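Local coordinates for protein tubulin binding cofactor C (Leishmania major, PDB 5AJ8) that probably takes part, through this C-terminal domain, in tubulin folding as a chaperone cofactor of the TBCC family, at residues Asp20-Cys34 with Ala38-Asn52. The protein carries 1 engineered substitution. Numbering follows the deposited sequence.
Sequences DLFISHSKGVFINGC and AIYCLPIAGSAFLSN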
ATOM      1  N   ASP A  20     -13.136  -6.142   3.157  1.00 26.82           N
ATOM      2  CA  ASP A  20     -11.806  -6.241   2.596  1.00 24.72           C
ATOM      3  C   ASP A  20     -11.808  -6.009   1.082  1.00 21.57           C
ATOM      4  O   ASP A  20     -12.694  -6.492   0.385  1.00 26.02           O
ATOM      5  CB  ASP A  20     -11.159  -7.567   2.983  1.00 25.28           C
ATOM      6  CG  ASP A  20     -10.829  -7.640   4.493  1.00 29.17           C
ATOM      7  OD1 ASP A  20     -11.152  -6.664   5.246  1.00 28.46           O
ATOM      8  OD2 ASP A  20     -10.244  -8.665   4.922  1.00 27.29           O
ATOM      9  N   LEU A  21     -10.860  -5.209   0.591  1.00 18.99           N
ATOM     10  CA  LEU A  21     -10.783  -4.856  -0.848  1.00 18.61           C
ATOM     11  C   LEU A  21      -9.588  -5.530  -1.537  1.00 16.55           C
ATOM     12  O   LEU A  21      -8.518  -5.672  -0.931  1.00 15.70           O
ATOM     13  CB  LEU A  21     -10.682  -3.347  -1.034  1.00 19.03           C
ATOM     14  CG  LEU A  21     -11.785  -2.501  -0.400  1.00 21.80           C
ATOM     15  CD1 LEU A  21     -11.531  -1.049  -0.775  1.00 23.71           C
ATOM     16  CD2 LEU A  21     -13.165  -2.950  -0.860  1.00 24.53           C
ATOM     17  N   PHE A  22      -9.788  -5.936  -2.788  1.00 15.29           N
ATOM     18  CA  PHE A  22      -8.765  -6.602  -3.584  1.00 15.16           C
ATOM     19  C   PHE A  22      -8.526  -5.782  -4.857  1.00 14.96           C
ATOM     20  O   PHE A  22      -9.347  -5.759  -5.753  1.00 16.25           O
ATOM     21  CB  PHE A  22      -9.178  -8.042  -3.880  1.00 15.81           C
ATOM     22  CG  PHE A  22      -9.357  -8.876  -2.629  1.00 16.01           C
ATOM     23  CD1 PHE A  22      -8.259  -9.283  -1.900  1.00 15.24           C
ATOM     24  CD2 PHE A  22     -10.616  -9.211  -2.161  1.00 17.60           C
ATOM     25  CE1 PHE A  22      -8.402 -10.029  -0.747  1.00 15.76           C
ATOM     26  CE2 PHE A  22     -10.780  -9.956  -0.980  1.00 17.55           C
ATOM     27  CZ  PHE A  22      -9.668 -10.369  -0.279  1.00 16.53           C
ATOM     28  N   ILE A  23      -7.414  -5.062  -4.891  1.00 14.07           N
ATOM     29  CA  ILE A  23      -7.110  -4.114  -5.964  1.00 15.01           C
ATOM     30  C   ILE A  23      -6.150  -4.793  -6.929  1.00 14.61           C
ATOM     31  O   ILE A  23      -5.020  -5.114  -6.557  1.00 13.89           O
ATOM     32  CB  ILE A  23      -6.518  -2.827  -5.367  1.00 15.35           C
ATOM     33  CG1 ILE A  23      -7.635  -2.228  -4.454  1.00 16.38           C
ATOM     34  CG2 ILE A  23      -6.015  -1.863  -6.454  1.00 14.88           C
ATOM     35  CD1 ILE A  23      -7.451  -0.804  -3.997  1.00 17.54           C
ATOM     36  N   SER A  24      -6.588  -5.039  -8.151  1.00 15.64           N
ATOM     37  CA  SER A  24      -5.716  -5.754  -9.109  1.00 18.19           C
ATOM     38  C   SER A  24      -4.611  -4.826  -9.649  1.00 16.83           C
ATOM     39  O   SER A  24      -4.598  -3.624  -9.373  1.00 14.92           O
ATOM     40  CB  SER A  24      -6.528  -6.405 -10.248  1.00 20.61           C
ATOM     41  OG  SER A  24      -5.760  -7.393 -10.924  1.00 24.06           O
ATOM     42  N   HIS A  25      -3.659  -5.417 -10.361  1.00 18.52           N
ATOM     43  CA  HIS A  25      -2.524  -4.669 -10.949  1.00 19.73           C
ATOM     44  C   HIS A  25      -3.022  -3.712 -12.023  1.00 18.23           C
ATOM     45  O   HIS A  25      -3.957  -4.026 -12.740  1.00 18.15           O
ATOM     46  CB  HIS A  25      -1.419  -5.593 -11.496  1.00 22.96           C
ATOM     47  CG  HIS A  25      -1.922  -6.784 -12.251  1.00 30.99           C
ATOM     48  ND1 HIS A  25      -2.321  -6.733 -13.573  1.00 35.57           N
ATOM     49  CD2 HIS A  25      -2.120  -8.067 -11.847  1.00 36.12           C
ATOM     50  CE1 HIS A  25      -2.724  -7.936 -13.952  1.00 38.92           C
ATOM     51  NE2 HIS A  25      -2.620  -8.758 -12.921  1.00 37.02           N
ATOM     52  N   SER A  26      -2.409  -2.537 -12.106  1.00 16.91           N
ATOM     53  CA  SER A  26      -2.753  -1.534 -13.105  1.00 16.80           C
ATOM     54  C   SER A  26      -1.642  -0.507 -13.114  1.00 17.02           C
ATOM     55  O   SER A  26      -0.673  -0.671 -12.384  1.00 14.67           O
ATOM     56  CB  SER A  26      -4.098  -0.863 -12.751  1.00 17.17           C
ATOM     57  OG  SER A  26      -3.961   0.046 -11.666  1.00 16.37           O
ATOM     58  N   LYS A  27      -1.799   0.572 -13.890  1.00 18.95           N
ATOM     59  CA  LYS A  27      -0.785   1.631 -13.962  1.00 20.79           C
ATOM     60  C   LYS A  27      -1.051   2.808 -13.014  1.00 19.97           C
ATOM     61  O   LYS A  27      -0.332   3.813 -13.060  1.00 18.93           O
ATOM     62  CB  LYS A  27      -0.694   2.191 -15.390  1.00 24.14           C
ATOM     63  CG  LYS A  27      -0.518   1.145 -16.486  1.00 28.92           C
ATOM     64  CD  LYS A  27       0.922   0.724 -16.624  1.00 35.09           C
ATOM     65  CE  LYS A  27       1.211   0.101 -17.980  1.00 42.89           C
ATOM     66  NZ  LYS A  27       2.621  -0.382 -18.055  1.00 49.20           N
ATOM     67  N   GLY A  28      -2.087   2.720 -12.184  1.00 19.65           N
ATOM     68  CA  GLY A  28      -2.444   3.824 -11.288  1.00 18.66           C
ATOM     69  C   GLY A  28      -3.726   3.529 -10.531  1.00 18.07           C
ATOM     70  O   GLY A  28      -4.657   2.961 -11.090  1.00 17.95           O
ATOM     71  N   VAL A  29      -3.747   3.863  -9.246  1.00 16.37           N
ATOM     72  CA  VAL A  29      -4.947   3.737  -8.442  1.00 16.41           C
ATOM     73  C   VAL A  29      -5.207   4.961  -7.560  1.00 16.32           C
ATOM     74  O   VAL A  29      -4.280   5.684  -7.127  1.00 14.68           O
ATOM     75  CB  VAL A  29      -4.997   2.432  -7.582  1.00 16.07           C
ATOM     76  CG1 VAL A  29      -4.851   1.206  -8.460  1.00 16.91           C
ATOM     77  CG2 VAL A  29      -3.928   2.419  -6.513  1.00 16.11           C
ATOM     78  N   PHE A  30      -6.496   5.177  -7.317  0.70 17.03           N
ATOM     79  CA  PHE A  30      -7.004   6.192  -6.411  0.70 18.01           C
ATOM     80  C   PHE A  30      -7.983   5.486  -5.502  0.70 17.19           C
ATOM     81  O   PHE A  30      -8.930   4.883  -5.986  0.70 16.64           O
ATOM     82  CB  PHE A  30      -7.810   7.258  -7.175  0.70 20.29           C
ATOM     83  CG  PHE A  30      -6.991   8.088  -8.110  0.70 21.30           C
ATOM     84  CD1 PHE A  30      -6.814   7.678  -9.426  0.70 22.44           C
ATOM     85  CD2 PHE A  30      -6.390   9.276  -7.682  0.70 21.49           C
ATOM     86  CE1 PHE A  30      -6.060   8.436 -10.306  0.70 22.98           C
ATOM     87  CE2 PHE A  30      -5.632  10.037  -8.560  0.70 21.59           C
ATOM     88  CZ  PHE A  30      -5.467   9.617  -9.870  0.70 22.54           C
ATOM     89  N   ILE A  31      -7.773   5.592  -4.196  1.00 16.57           N
ATOM     90  CA  ILE A  31      -8.645   4.969  -3.214  1.00 17.00           C
ATOM     91  C   ILE A  31      -9.171   6.072  -2.287  1.00 18.36           C
ATOM     92  O   ILE A  31      -8.387   6.769  -1.618  1.00 18.71           O
ATOM     93  CB  ILE A  31      -7.910   3.921  -2.382  1.00 16.51           C
ATOM     94  CG1 ILE A  31      -7.362   2.817  -3.278  1.00 17.46           C
ATOM     95  CG2 ILE A  31      -8.855   3.303  -1.356  1.00 17.90           C
ATOM     96  CD1 ILE A  31      -6.298   1.981  -2.630  1.00 16.64           C
ATOM     97  N   ASN A  32     -10.484   6.245  -2.288  1.00 19.09           N
ATOM     98  CA  ASN A  32     -11.128   7.343  -1.593  1.00 22.71           C
ATOM     99  C   ASN A  32     -12.168   6.828  -0.613  1.00 22.19           C
ATOM    100  O   ASN A  32     -13.029   6.037  -0.974  1.00 21.42           O
ATOM    101  CB  ASN A  32     -11.794   8.257  -2.614  1.00 27.87           C
ATOM    102  CG  ASN A  32     -12.430   9.478  -1.987  1.00 34.64           C
ATOM    103  OD1 ASN A  32     -13.535   9.867  -2.379  1.00 49.25           O
ATOM    104  ND2 ASN A  32     -11.763  10.082  -1.000  1.00 35.41           N
ATOM    105  N   GLY A  33     -12.065   7.287   0.625  1.00 21.63           N
ATOM    106  CA  GLY A  33     -13.132   7.153   1.595  1.00 23.28           C
ATOM    107  C   GLY A  33     -13.394   5.744   2.073  1.00 23.85           C
ATOM    108  O   GLY A  33     -14.536   5.384   2.271  1.00 24.27           O
ATOM    109  N   CYS A  34     -12.342   4.953   2.275  1.00 21.66           N
ATOM    110  CA  CYS A  34     -12.501   3.600   2.815  1.00 21.04           C
ATOM    111  C   CYS A  34     -12.209   3.583   4.321  1.00 20.66           C
ATOM    112  O   CYS A  34     -11.350   4.329   4.810  1.00 18.78           O
ATOM    113  CB  CYS A  34     -11.587   2.628   2.081  1.00 21.41           C
ATOM    114  SG  CYS A  34     -11.963   2.506   0.349  1.00 22.43           S
ATOM    115  N   ALA A  38      -9.288  -4.184   5.417  1.00 15.39           N
ATOM    116  CA  ALA A  38      -7.981  -4.500   4.916  1.00 14.26           C
ATOM    117  C   ALA A  38      -8.029  -4.313   3.419  1.00 14.10           C
ATOM    118  O   ALA A  38      -9.003  -4.714   2.764  1.00 15.23           O
ATOM    119  CB  ALA A  38      -7.608  -5.935   5.264  1.00 14.22           C
ATOM    120  N   ILE A  39      -6.978  -3.724   2.871  1.00 13.37           N
ATOM    121  CA  ILE A  39      -6.905  -3.446   1.440  1.00 12.93           C
ATOM    122  C   ILE A  39      -5.658  -4.127   0.880  1.00 11.88           C
ATOM    123  O   ILE A  39      -4.554  -3.789   1.254  1.00 11.06           O
ATOM    124  CB  ILE A  39      -6.865  -1.924   1.181  1.00 13.36           C
ATOM    125  CG1 ILE A  39      -8.091  -1.248   1.793  1.00 14.24           C
ATOM    126  CG2 ILE A  39      -6.793  -1.627  -0.310  1.00 13.92           C
ATOM    127  CD1 ILE A  39      -8.078   0.264   1.640  1.00 14.52           C
ATOM    128  N   TYR A  40      -5.855  -5.098  -0.002  1.00 11.80           N
ATOM    129  CA  TYR A  40      -4.769  -5.892  -0.574  1.00 11.01           C
ATOM    130  C   TYR A  40      -4.588  -5.514  -2.038  1.00 11.03           C
ATOM    131  O   TYR A  40      -5.487  -5.778  -2.846  1.00 11.40           O
ATOM    132  CB  TYR A  40      -5.126  -7.366  -0.457  1.00 11.05           C
ATOM    133  CG  TYR A  40      -5.257  -7.835   0.961  1.00 10.76           C
ATOM    134  CD1 TYR A  40      -4.135  -8.086   1.722  1.00 10.14           C
ATOM    135  CD2 TYR A  40      -6.506  -8.037   1.540  1.00 10.87           C
ATOM    136  CE1 TYR A  40      -4.249  -8.510   3.015  1.00 10.04           C
ATOM    137  CE2 TYR A  40      -6.626  -8.480   2.827  1.00 10.78           C
ATOM    138  CZ  TYR A  40      -5.498  -8.702   3.565  1.00 10.33           C
ATOM    139  OH  TYR A  40      -5.605  -9.152   4.841  1.00 10.47           O
ATOM    140  N   CYS A  41      -3.463  -4.869  -2.366  1.00 10.87           N
ATOM    141  CA  CYS A  41      -3.153  -4.471  -3.734  1.00 11.43           C
ATOM    142  C   CYS A  41      -2.028  -5.305  -4.365  1.00 11.76           C
ATOM    143  O   CYS A  41      -0.920  -5.403  -3.826  1.00 11.17           O
ATOM    144  CB  CYS A  41      -2.742  -3.004  -3.830  1.00 11.96           C
ATOM    145  SG  CYS A  41      -3.773  -1.825  -2.917  1.00 13.39           S
ATOM    146  N   LEU A  42      -2.314  -5.875  -5.526  1.00 11.65           N
ATOM    147  CA  LEU A  42      -1.264  -6.398  -6.375  1.00 12.15           C
ATOM    148  C   LEU A  42      -0.383  -5.194  -6.800  1.00 11.85           C
ATOM    149  O   LEU A  42      -0.822  -4.047  -6.748  1.00 11.97           O
ATOM    150  CB  LEU A  42      -1.853  -7.131  -7.577  1.00 12.92           C
ATOM    151  CG  LEU A  42      -2.762  -8.331  -7.279  1.00 14.05           C
ATOM    152  CD1 LEU A  42      -3.258  -8.982  -8.557  1.00 14.95           C
ATOM    153  CD2 LEU A  42      -2.064  -9.362  -6.390  1.00 14.31           C
ATOM    154  N   PRO A  43       0.883  -5.448  -7.159  1.00 11.23           N
ATOM    155  CA  PRO A  43       1.771  -4.327  -7.497  1.00 11.07           C
ATOM    156  C   PRO A  43       1.195  -3.399  -8.567  1.00 10.91           C
ATOM    157  O   PRO A  43       0.701  -3.879  -9.554  1.00 11.67           O
ATOM    158  CB  PRO A  43       3.061  -5.032  -7.975  1.00 10.99           C
ATOM    159  CG  PRO A  43       3.049  -6.347  -7.247  1.00 10.87           C
ATOM    160  CD  PRO A  43       1.601  -6.737  -7.169  1.00 11.30           C
ATOM    161  N   ILE A  44       1.259  -2.085  -8.333  1.00 10.90           N
ATOM    162  CA  ILE A  44       0.794  -1.063  -9.272  1.00 10.56           C
ATOM    163  C   ILE A  44       2.005  -0.440  -9.955  1.00 10.63           C
ATOM    164  O   ILE A  44       2.935  -0.001  -9.285  1.00  9.59           O
ATOM    165  CB  ILE A  44       0.050   0.035  -8.505  1.00 10.65           C
ATOM    166  CG1 ILE A  44      -1.031  -0.555  -7.592  1.00 10.48           C
ATOM    167  CG2 ILE A  44      -0.529   1.064  -9.449  1.00 11.18           C
ATOM    168  CD1 ILE A  44      -2.073  -1.348  -8.340  1.00 11.28           C
ATOM    169  N   ALA A  45       2.008  -0.432 -11.283  1.00 11.37           N
ATOM    170  CA  ALA A  45       3.128   0.067 -12.050  1.00 12.57           C
ATOM    171  C   ALA A  45       2.881   1.532 -12.328  1.00 12.93           C
ATOM    172  O   ALA A  45       2.749   1.948 -13.465  1.00 12.45           O
ATOM    173  CB  ALA A  45       3.292  -0.717 -13.355  1.00 13.79           C
ATOM    174  N   GLY A  46       2.801   2.301 -11.252  1.00 13.85           N
ATOM    175  CA  GLY A  46       2.466   3.739 -11.302  1.00 14.46           C
ATOM    176  C   GLY A  46       2.149   4.224  -9.894  1.00 14.68           C
ATOM    177  O   GLY A  46       2.601   3.634  -8.918  1.00 13.63           O
ATOM    178  N   SER A  47       1.402   5.311  -9.774  1.00 16.35           N
ATOM    179  CA  SER A  47       1.154   5.876  -8.477  1.00 17.48           C
ATOM    180  C   SER A  47      -0.121   5.329  -7.819  1.00 15.65           C
ATOM    181  O   SER A  47      -1.049   4.894  -8.485  1.00 16.84           O
ATOM    182  CB  SER A  47       1.156   7.407  -8.520  1.00 21.11           C
ATOM    183  OG  SER A  47       0.277   7.892  -9.493  1.00 29.39           O
ATOM    184  N   ALA A  48      -0.106   5.347  -6.491  1.00 13.34           N
ATOM    185  CA  ALA A  48      -1.244   5.016  -5.648  1.00 12.49           C
ATOM    186  C   ALA A  48      -1.517   6.234  -4.765  1.00 12.77           C
ATOM    187  O   ALA A  48      -0.612   6.759  -4.128  1.00 12.01           O
ATOM    188  CB  ALA A  48      -0.933   3.803  -4.798  1.00 11.11           C
ATOM    189  N   PHE A  49      -2.756   6.697  -4.778  1.00 13.99           N
ATOM    190  CA  PHE A  49      -3.194   7.847  -3.995  1.00 15.49           C
ATOM    191  C   PHE A  49      -4.357   7.423  -3.108  1.00 14.95           C
ATOM    192  O   PHE A  49      -5.364   6.945  -3.612  1.00 16.19           O
ATOM    193  CB  PHE A  49      -3.601   8.968  -4.926  1.00 18.46           C
ATOM    194  CG  PHE A  49      -3.936  10.251  -4.222  1.00 24.85           C
ATOM    195  CD1 PHE A  49      -2.954  11.170  -3.905  1.00 31.01           C
ATOM    196  CD2 PHE A  49      -5.243  10.551  -3.904  1.00 31.91           C
ATOM    197  CE1 PHE A  49      -3.274  12.363  -3.269  1.00 37.18           C
ATOM    198  CE2 PHE A  49      -5.569  11.738  -3.275  1.00 38.04           C
ATOM    199  CZ  PHE A  49      -4.586  12.640  -2.949  1.00 33.43           C
ATOM    200  N   LEU A  50      -4.187   7.524  -1.788  1.00 14.07           N
ATOM    201  CA  LEU A  50      -5.270   7.270  -0.837  1.00 13.93           C
ATOM    202  C   LEU A  50      -5.714   8.603  -0.198  1.00 14.55           C
ATOM    203  O   LEU A  50      -4.873   9.404   0.213  1.00 12.98           O
ATOM    204  CB  LEU A  50      -4.834   6.298   0.249  1.00 13.14           C
ATOM    205  CG  LEU A  50      -4.524   4.848  -0.161  1.00 13.78           C
ATOM    206  CD1 LEU A  50      -3.117   4.699  -0.730  1.00 13.27           C
ATOM    207  CD2 LEU A  50      -4.691   3.924   1.033  1.00 13.91           C
ATOM    208  N   SER A  51      -7.026   8.818  -0.119  1.00 14.74           N
ATOM    209  CA  SER A  51      -7.553   9.994   0.540  1.00 16.90           C
ATOM    210  C   SER A  51      -8.748   9.677   1.436  1.00 15.46           C
ATOM    211  O   SER A  51      -9.584   8.839   1.120  1.00 15.45           O
ATOM    212  CB  SER A  51      -7.955  11.052  -0.494  1.00 19.54           C
ATOM    213  OG  SER A  51      -8.858  10.481  -1.416  1.00 21.85           O
ATOM    214  N   ASN A  52      -8.803  10.357   2.553  1.00 14.96           N
ATOM    215  CA  ASN A  52      -9.919  10.232   3.471  1.00 16.38           C
ATOM    216  C   ASN A  52     -10.201   8.790   3.894  1.00 15.48           C
ATOM    217  O   ASN A  52     -11.339   8.376   3.970  1.00 14.77           O
ATOM    218  CB  ASN A  52     -11.155  10.872   2.852  1.00 18.18           C
ATOM    219  CG  ASN A  52     -10.911  12.316   2.439  1.00 20.00           C
ATOM    220  OD1 ASN A  52     -11.202  12.713   1.309  1.00 22.63           O
ATOM    221  ND2 ASN A  52     -10.364  13.104   3.348  1.00 20.83           N
TER
HETATM  222  O   HOH W   1      -7.875  -9.628   6.005  1.00 14.57           O
HETATM  223  O   HOH W   2       0.068   6.214 -12.112  1.00 12.04           O
HETATM  224  O   HOH W   3      -2.900   7.552  -8.774  1.00 17.81           O
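Ser51 O is gripped by two donors: Gly33 N at 3.0 Å, nearly straight, and Asn32 ND2 at 3.3 Å, which arrives from above the carbonyl plane. Asn32 swings its CG opposite the backbone N (chi1 -177°), which brings the amide across to Ser51, where ND2 also makes a weak bond to OG. Gly33 suits the turn after the strand because its phi is positive.

On the opposite sheet, at the start of strands 21-23 and 38-41, Ala38 N donates to Asp20 OD1 at 3.1 Å, entering well out of the carboxylate plane. Asp20 OD2 and Tyr40 OH share a water, while Ser164 and Arg162 also bond that hydroxyl. The Phe22 and Tyr40 rings run side by side, planes 14° apart but slid so that they barely overlap; Phe22 CE1 meets Tyr40 CD2 at 3.6 Å.

Between the two sheet layers, branched aliphatic side chains fill the interior. Ile39 CG2 lies 3.8 Å from Ile23 CD1, and Ile44 CD1 lies 3.8 Å from Val29 CG1, while small Ala48 leaves room for Val29 CG2.

Strands 21-23 and 28-32 thus pair in parallel with 38-41 and 47-51, successive coils of a right-handed beta-helix, as in C-CAP/cofactor C-like domains. Strand 11-17 flanks 28-32, strand 64-68 continues the sheet beyond 47-51, and strand 56-62 follows 38-41.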